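Local coordinates for beta-N-acetylglucosaminidase-like protein Glycoside hydrolase family 20 (Flavobacterium johnsoniae, PDB 6YHH) that probably removes terminal N-acetylglucosamine units from chitin-derived oligosaccharides, as a glycoside hydrolase family 20 beta-N-acetylhexosaminidase, at residues H336-N341 and Q345-M350. Residues are numbered along the deposited sequence; the frame is centred on the assembly and turned at random.
Sequences HNLKTN and QTYFTM
Tyr347 reaches back from the helix to meet two side chains of the preceding loop, Leu338 near the root of its ring and His336 near its hydroxyl, and these three form the closely packed side of the contact. Its CG lies anti to the backbone N (chi1 175°), which swings the ring across Leu338 so that its far end meets His336. The leucine side chain crosses the tyrosine at about a right angle, Leu338 CD1 4.0 Å from Tyr347 CB; apolar leucine suits a place where it touches both Tyr347, through CD1, and Leu344 of the same helix. Farther out, Tyr347 CZ sits over one face of the imidazole, displaced toward its rim, 3.8 Å separating His336 CD2 from Tyr347 CE2. The two ring planes are inclined at 45°, an oblique meeting, while ND1 of His336 is hydrogen-bonded to Phe332 O. An alanine in place of Tyr347 would remove the ring and is likely to leave a gap beside Leu338 and one imidazole face without its aromatic neighbour.

The loop links helices 327-335 and 341-358 of the catalytic domain, which has the TIM-barrel fold. On its looser, solvent-exposed side, Asn337 is the C-prime residue of the Schellman motif closing the first helix, asparagine readily adopting positive phi, and Thr340 N-caps the second, its OG1 accepting from Glu343 N.

At the other end of the contact, the buried Gln345 donates its backbone N-H to Asn341 O, N to O 2.8 Å, a helical bond. A water bridges the same pair, donating to Gln345 OE1 at 2.7 Å and only weakly to Asn341 O. The amide's other end, NE2, bonds to Gly315 O, so a glutamine, donor and acceptor at once, fits here; the Gln345 side chain lies about 8 Å from that of Glu317, the predicted proton donor.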
loop_
_atom_site.group_PDB
_atom_site.type_symbol
_atom_site.label_atom_id
_atom_site.label_comp_id
_atom_site.label_asym_id
_atom_site.label_seq_id
_atom_site.Cartn_x
_atom_site.Cartn_y
_atom_site.Cartn_z
ATOM N N HIS A 336 -47.313 -8.899 22.532
ATOM C CA HIS A 336 -47.153 -9.767 21.377
ATOM C C HIS A 336 -46.933 -11.208 21.668
ATOM O O HIS A 336 -46.650 -11.999 20.753
ATOM C CB HIS A 336 -46.021 -9.230 20.475
ATOM C CG HIS A 336 -46.370 -7.924 19.839
ATOM N ND1 HIS A 336 -46.104 -6.724 20.428
ATOM C CD2 HIS A 336 -47.026 -7.643 18.689
ATOM C CE1 HIS A 336 -46.559 -5.740 19.667
ATOM N NE2 HIS A 336 -47.116 -6.276 18.598
ATOM N N ASN A 337 -47.064 -11.589 22.930
ATOM C CA ASN A 337 -46.877 -12.999 23.305
ATOM C C ASN A 337 -45.515 -13.541 22.897
ATOM O O ASN A 337 -45.396 -14.562 22.262
ATOM C CB ASN A 337 -47.986 -13.907 22.711
ATOM C CG ASN A 337 -47.983 -15.312 23.316
ATOM O OD1 ASN A 337 -47.308 -15.597 24.326
ATOM N ND2 ASN A 337 -48.694 -16.201 22.682
ATOM N N LEU A 338 -44.478 -12.797 23.269
ATOM C CA LEU A 338 -43.107 -13.136 22.915
ATOM C C LEU A 338 -42.436 -13.464 24.247
ATOM O O LEU A 338 -42.406 -12.606 25.146
ATOM C CB LEU A 338 -42.481 -11.924 22.261
ATOM C CG LEU A 338 -43.046 -11.514 20.891
ATOM C CD1 LEU A 338 -42.611 -10.113 20.539
ATOM C CD2 LEU A 338 -42.687 -12.491 19.841
ATOM N N LYS A 339 -42.012 -14.695 24.425
ATOM C CA LYS A 339 -41.632 -15.112 25.749
ATOM C C LYS A 339 -40.174 -14.877 26.018
ATOM O O LYS A 339 -39.789 -14.715 27.164
ATOM C CB LYS A 339 -41.926 -16.598 25.956
ATOM C CG LYS A 339 -43.449 -16.943 26.027
ATOM N N THR A 340 -39.355 -14.892 24.968
ATOM C CA THR A 340 -37.910 -14.840 25.137
ATOM C C THR A 340 -37.381 -13.578 24.371
ATOM O O THR A 340 -38.017 -13.074 23.455
ATOM C CB THR A 340 -37.162 -16.070 24.615
ATOM O OG1 THR A 340 -37.223 -16.123 23.154
ATOM C CG2 THR A 340 -37.638 -17.373 25.271
ATOM N N ASN A 341 -36.189 -13.161 24.748
ATOM C CA ASN A 341 -35.491 -12.102 23.984
ATOM C C ASN A 341 -35.296 -12.523 22.539
ATOM O O ASN A 341 -35.405 -11.685 21.648
ATOM C CB ASN A 341 -34.213 -11.648 24.694
ATOM C CG ASN A 341 -34.509 -10.768 25.888
ATOM O OD1 ASN A 341 -35.491 -10.037 25.926
ATOM N ND2 ASN A 341 -33.694 -10.858 26.862
ATOM N N GLN A 345 -36.453 -10.533 19.358
ATOM C CA GLN A 345 -35.494 -10.113 18.336
ATOM C C GLN A 345 -35.892 -10.635 16.957
ATOM O O GLN A 345 -35.723 -9.940 15.944
ATOM C CB GLN A 345 -34.079 -10.553 18.690
ATOM C CG GLN A 345 -33.051 -9.861 17.823
ATOM C CD GLN A 345 -31.640 -10.397 18.051
ATOM O OE1 GLN A 345 -31.250 -10.679 19.154
ATOM N NE2 GLN A 345 -30.894 -10.536 16.993
ATOM N N THR A 346 -36.480 -11.822 16.897
ATOM C CA THR A 346 -36.975 -12.324 15.611
ATOM C C THR A 346 -38.170 -11.478 15.152
ATOM O O THR A 346 -38.294 -11.158 13.977
ATOM C CB THR A 346 -37.407 -13.780 15.776
ATOM O OG1 THR A 346 -36.227 -14.602 16.042
ATOM C CG2 THR A 346 -38.092 -14.288 14.458
ATOM N N TYR A 347 -39.068 -11.128 16.084
ATOM C CA TYR A 347 -40.136 -10.158 15.725
ATOM C C TYR A 347 -39.603 -8.840 15.119
ATOM O O TYR A 347 -40.053 -8.370 14.073
ATOM C CB TYR A 347 -40.939 -9.855 16.954
ATOM C CG TYR A 347 -41.982 -8.796 16.743
ATOM C CD1 TYR A 347 -41.684 -7.501 16.896
ATOM C CD2 TYR A 347 -43.294 -9.141 16.367
ATOM C CE1 TYR A 347 -42.607 -6.509 16.634
ATOM C CE2 TYR A 347 -44.246 -8.149 16.128
ATOM C CZ TYR A 347 -43.886 -6.843 16.265
ATOM O OH TYR A 347 -44.779 -5.774 16.054
ATOM N N PHE A 348 -38.604 -8.273 15.810
ATOM C CA PHE A 348 -37.901 -7.059 15.361
ATOM C C PHE A 348 -37.339 -7.268 13.963
ATOM O O PHE A 348 -37.573 -6.480 13.090
ATOM C CB PHE A 348 -36.774 -6.743 16.380
ATOM C CG PHE A 348 -35.791 -5.756 15.888
ATOM C CD1 PHE A 348 -36.053 -4.383 15.906
ATOM C CD2 PHE A 348 -34.581 -6.192 15.339
ATOM C CE1 PHE A 348 -35.117 -3.454 15.411
ATOM C CE2 PHE A 348 -33.638 -5.267 14.859
ATOM C CZ PHE A 348 -33.916 -3.907 14.893
ATOM N N THR A 349 -36.606 -8.345 13.764
ATOM C CA THR A 349 -36.051 -8.728 12.481
ATOM C C THR A 349 -37.095 -8.840 11.360
ATOM O O THR A 349 -36.923 -8.311 10.244
ATOM C CB THR A 349 -35.281 -10.064 12.588
ATOM O OG1 THR A 349 -34.222 -9.903 13.553
ATOM C CG2 THR A 349 -34.734 -10.501 11.260
ATOM N N MET A 350 -38.247 -9.429 11.709
ATOM C CA MET A 350 -39.333 -9.591 10.724
ATOM C C MET A 350 -40.068 -8.301 10.436
ATOM O O MET A 350 -40.708 -8.218 9.348
ATOM C CB MET A 350 -40.301 -10.723 11.143
ATOM C CG MET A 350 -39.658 -12.110 10.953
ATOM S SD MET A 350 -39.037 -12.430 9.297
ATOM C CE MET A 350 -40.561 -11.993 8.416
HETATM O O HOH W 1 -32.252 -11.252 21.584
#